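Local atomic coordinates of putative sensory box/GGDEF family protein (Vibrio parahaemolyticus, PDB entry 3LID), a protein that probably synthesises cyclic di-GMP from two GTP molecules through its GGDEF domain, the part here being its extracellular PDC-fold sensor domain. Residues 64-69 / 93-98. Sequence-based numbering, arbitrary orientation.
Sequences ILENMW and VRIKYD
Val93 meets Leu65 and Trp69 where, in the PDC fold of this sensor domain, helix 59-76 packs on strand 91-98 of the antiparallel sheet; the short axes of 64-69 and 93-98 run in the same general direction, 26° apart, with a closest approach of 8.8 Å. The two methyls of Val93 divide the work. CG1, anti to the backbone N (chi1 -173°), reaches Trp69 CZ3 at 3.6 Å, obliquely to the ring, whereas CG2 touches Leu65 CD2 at 4.0 Å. Leu65 lays its other methyl, CD1, over one face of the indole, 3.4 Å above the plane and displaced toward the rim near NE1, and Ile82 and Phe84 of the adjacent strand 79-86 pack on the same tryptophan. Arg94 turns its CB away from the helix, and its NH1 is hydrogen-bonded to Ile109 O; a water accepts from Arg94 N at 2.9 Å and donates to Glu66 OE2 at 2.8 Å, linking helix and strand, which share no direct hydrogen bond. Ile95 completes the apolar seam: CD1 lies 3.9 Å from Glu66 CB, against the aliphatic part of that acid, while CG1 sits at the indole edge near its plane, 3.6 Å from Trp69 CB.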
loop_
_atom_site.group_PDB
_atom_site.type_symbol
_atom_site.label_atom_id
_atom_site.label_comp_id
_atom_site.label_asym_id
_atom_site.label_seq_id
_atom_site.Cartn_x
_atom_site.Cartn_y
_atom_site.Cartn_z
ATOM N N ILE A 64 -27.949 0.297 5.566
ATOM C CA ILE A 64 -27.304 0.820 6.738
ATOM C C ILE A 64 -25.794 0.474 6.705
ATOM O O ILE A 64 -24.941 1.353 7.002
ATOM C CB ILE A 64 -27.967 0.260 7.994
ATOM C CG1 ILE A 64 -29.353 0.947 8.075
ATOM C CG2 ILE A 64 -27.168 0.512 9.256
ATOM C CD1 ILE A 64 -30.273 0.198 9.096
ATOM N N LEU A 65 -25.487 -0.781 6.356
ATOM C CA LEU A 65 -24.082 -1.233 6.300
ATOM C C LEU A 65 -23.333 -0.416 5.224
ATOM O O LEU A 65 -22.245 0.095 5.484
ATOM C CB LEU A 65 -24.013 -2.712 5.929
ATOM C CG LEU A 65 -22.602 -3.269 5.807
ATOM C CD1 LEU A 65 -21.858 -3.101 7.144
ATOM C CD2 LEU A 65 -22.715 -4.799 5.482
ATOM N N GLU A 66 -23.924 -0.276 4.034
ATOM C CA GLU A 66 -23.282 0.427 2.932
ATOM C C GLU A 66 -23.007 1.901 3.331
ATOM O O GLU A 66 -21.927 2.436 3.071
ATOM C CB GLU A 66 -24.179 0.465 1.740
ATOM C CG GLU A 66 -24.181 -0.922 0.981
ATOM C CD GLU A 66 -25.199 -1.006 -0.161
ATOM O OE1 GLU A 66 -26.174 -0.214 -0.175
ATOM O OE2 GLU A 66 -24.951 -1.850 -1.044
ATOM N N ASN A 67 -23.980 2.531 3.973
ATOM C CA ASN A 67 -23.801 3.934 4.396
ATOM C C ASN A 67 -22.683 4.043 5.406
ATOM O O ASN A 67 -21.911 5.014 5.365
ATOM C CB ASN A 67 -25.135 4.495 4.952
ATOM C CG ASN A 67 -26.140 4.709 3.833
ATOM O OD1 ASN A 67 -25.767 4.669 2.693
ATOM N ND2 ASN A 67 -27.416 4.868 4.157
ATOM N N MET A 68 -22.597 3.071 6.333
ATOM C CA MET A 68 -21.545 3.092 7.315
ATOM C C MET A 68 -20.178 2.927 6.637
ATOM O O MET A 68 -19.212 3.722 6.903
ATOM C CB MET A 68 -21.782 1.962 8.328
ATOM C CG MET A 68 -20.906 1.981 9.566
ATOM S SD MET A 68 -19.344 1.128 9.425
ATOM C CE MET A 68 -19.791 -0.672 9.585
ATOM N N TRP A 69 -20.055 1.909 5.773
ATOM C CA TRP A 69 -18.763 1.694 5.117
ATOM C C TRP A 69 -18.384 2.891 4.232
ATOM O O TRP A 69 -17.210 3.193 4.129
ATOM C CB TRP A 69 -18.830 0.410 4.290
ATOM C CG TRP A 69 -18.704 -0.780 5.137
ATOM C CD1 TRP A 69 -18.659 -0.850 6.517
ATOM C CD2 TRP A 69 -18.656 -2.144 4.678
ATOM N NE1 TRP A 69 -18.528 -2.165 6.914
ATOM C CE2 TRP A 69 -18.478 -2.955 5.802
ATOM C CE3 TRP A 69 -18.661 -2.718 3.414
ATOM C CZ2 TRP A 69 -18.392 -4.362 5.717
ATOM C CZ3 TRP A 69 -18.530 -4.103 3.292
ATOM C CH2 TRP A 69 -18.412 -4.905 4.455
ATOM N N VAL A 93 -21.291 -7.259 -0.735
ATOM C CA VAL A 93 -21.355 -5.837 -0.333
ATOM C C VAL A 93 -20.082 -5.243 -0.870
ATOM O O VAL A 93 -19.004 -5.819 -0.670
ATOM C CB VAL A 93 -21.357 -5.605 1.174
ATOM C CG1 VAL A 93 -21.605 -4.113 1.426
ATOM C CG2 VAL A 93 -22.543 -6.396 1.852
ATOM N N ARG A 94 -20.200 -4.158 -1.633
ATOM C CA ARG A 94 -18.976 -3.601 -2.219
ATOM C C ARG A 94 -19.061 -2.067 -2.222
ATOM O O ARG A 94 -19.876 -1.481 -2.962
ATOM C CB ARG A 94 -18.883 -4.088 -3.675
ATOM C CG ARG A 94 -17.676 -3.530 -4.422
ATOM C CD ARG A 94 -17.445 -4.300 -5.730
ATOM N NE ARG A 94 -16.241 -3.798 -6.374
ATOM C CZ ARG A 94 -16.118 -3.526 -7.685
ATOM N NH1 ARG A 94 -17.125 -3.709 -8.567
ATOM N NH2 ARG A 94 -14.938 -3.034 -8.120
ATOM N N ILE A 95 -18.242 -1.450 -1.372
ATOM C CA ILE A 95 -18.177 0.028 -1.362
ATOM C C ILE A 95 -16.885 0.336 -2.058
ATOM O O ILE A 95 -15.868 -0.275 -1.771
ATOM C CB ILE A 95 -18.170 0.509 0.111
ATOM C CG1 ILE A 95 -19.579 0.316 0.780
ATOM C CG2 ILE A 95 -17.614 1.931 0.269
ATOM C CD1 ILE A 95 -20.720 0.596 0.026
ATOM N N LYS A 96 -16.947 1.333 -2.932
ATOM C CA LYS A 96 -15.740 1.809 -3.669
ATOM C C LYS A 96 -15.538 3.259 -3.262
ATOM O O LYS A 96 -16.521 3.990 -3.040
ATOM C CB LYS A 96 -15.908 1.731 -5.204
ATOM C CG LYS A 96 -16.147 0.263 -5.616
ATOM C CD LYS A 96 -16.426 0.237 -7.059
ATOM C CE LYS A 96 -15.045 0.512 -7.808
ATOM N NZ LYS A 96 -15.145 0.229 -9.311
ATOM N N TYR A 97 -14.257 3.674 -3.201
ATOM C CA TYR A 97 -13.961 5.054 -2.784
ATOM C C TYR A 97 -12.919 5.590 -3.742
ATOM O O TYR A 97 -11.942 4.877 -4.157
ATOM C CB TYR A 97 -13.455 5.063 -1.318
ATOM C CG TYR A 97 -12.875 6.428 -0.937
ATOM C CD1 TYR A 97 -13.739 7.508 -0.695
ATOM C CD2 TYR A 97 -11.503 6.578 -0.816
ATOM C CE1 TYR A 97 -13.232 8.747 -0.310
ATOM C CE2 TYR A 97 -10.937 7.824 -0.435
ATOM C CZ TYR A 97 -11.825 8.871 -0.180
ATOM O OH TYR A 97 -11.260 10.081 0.190
ATOM N N ASP A 98 -13.093 6.868 -4.105
ATOM C CA ASP A 98 -12.182 7.470 -5.051
ATOM C C ASP A 98 -11.516 8.682 -4.357
ATOM O O ASP A 98 -12.214 9.629 -4.035
ATOM C CB ASP A 98 -12.983 8.076 -6.231
ATOM C CG ASP A 98 -12.067 8.804 -7.236
ATOM O OD1 ASP A 98 -11.229 8.171 -7.898
ATOM O OD2 ASP A 98 -12.261 10.017 -7.419
HETATM O O HOH W 1 -22.857 -3.270 -2.256
#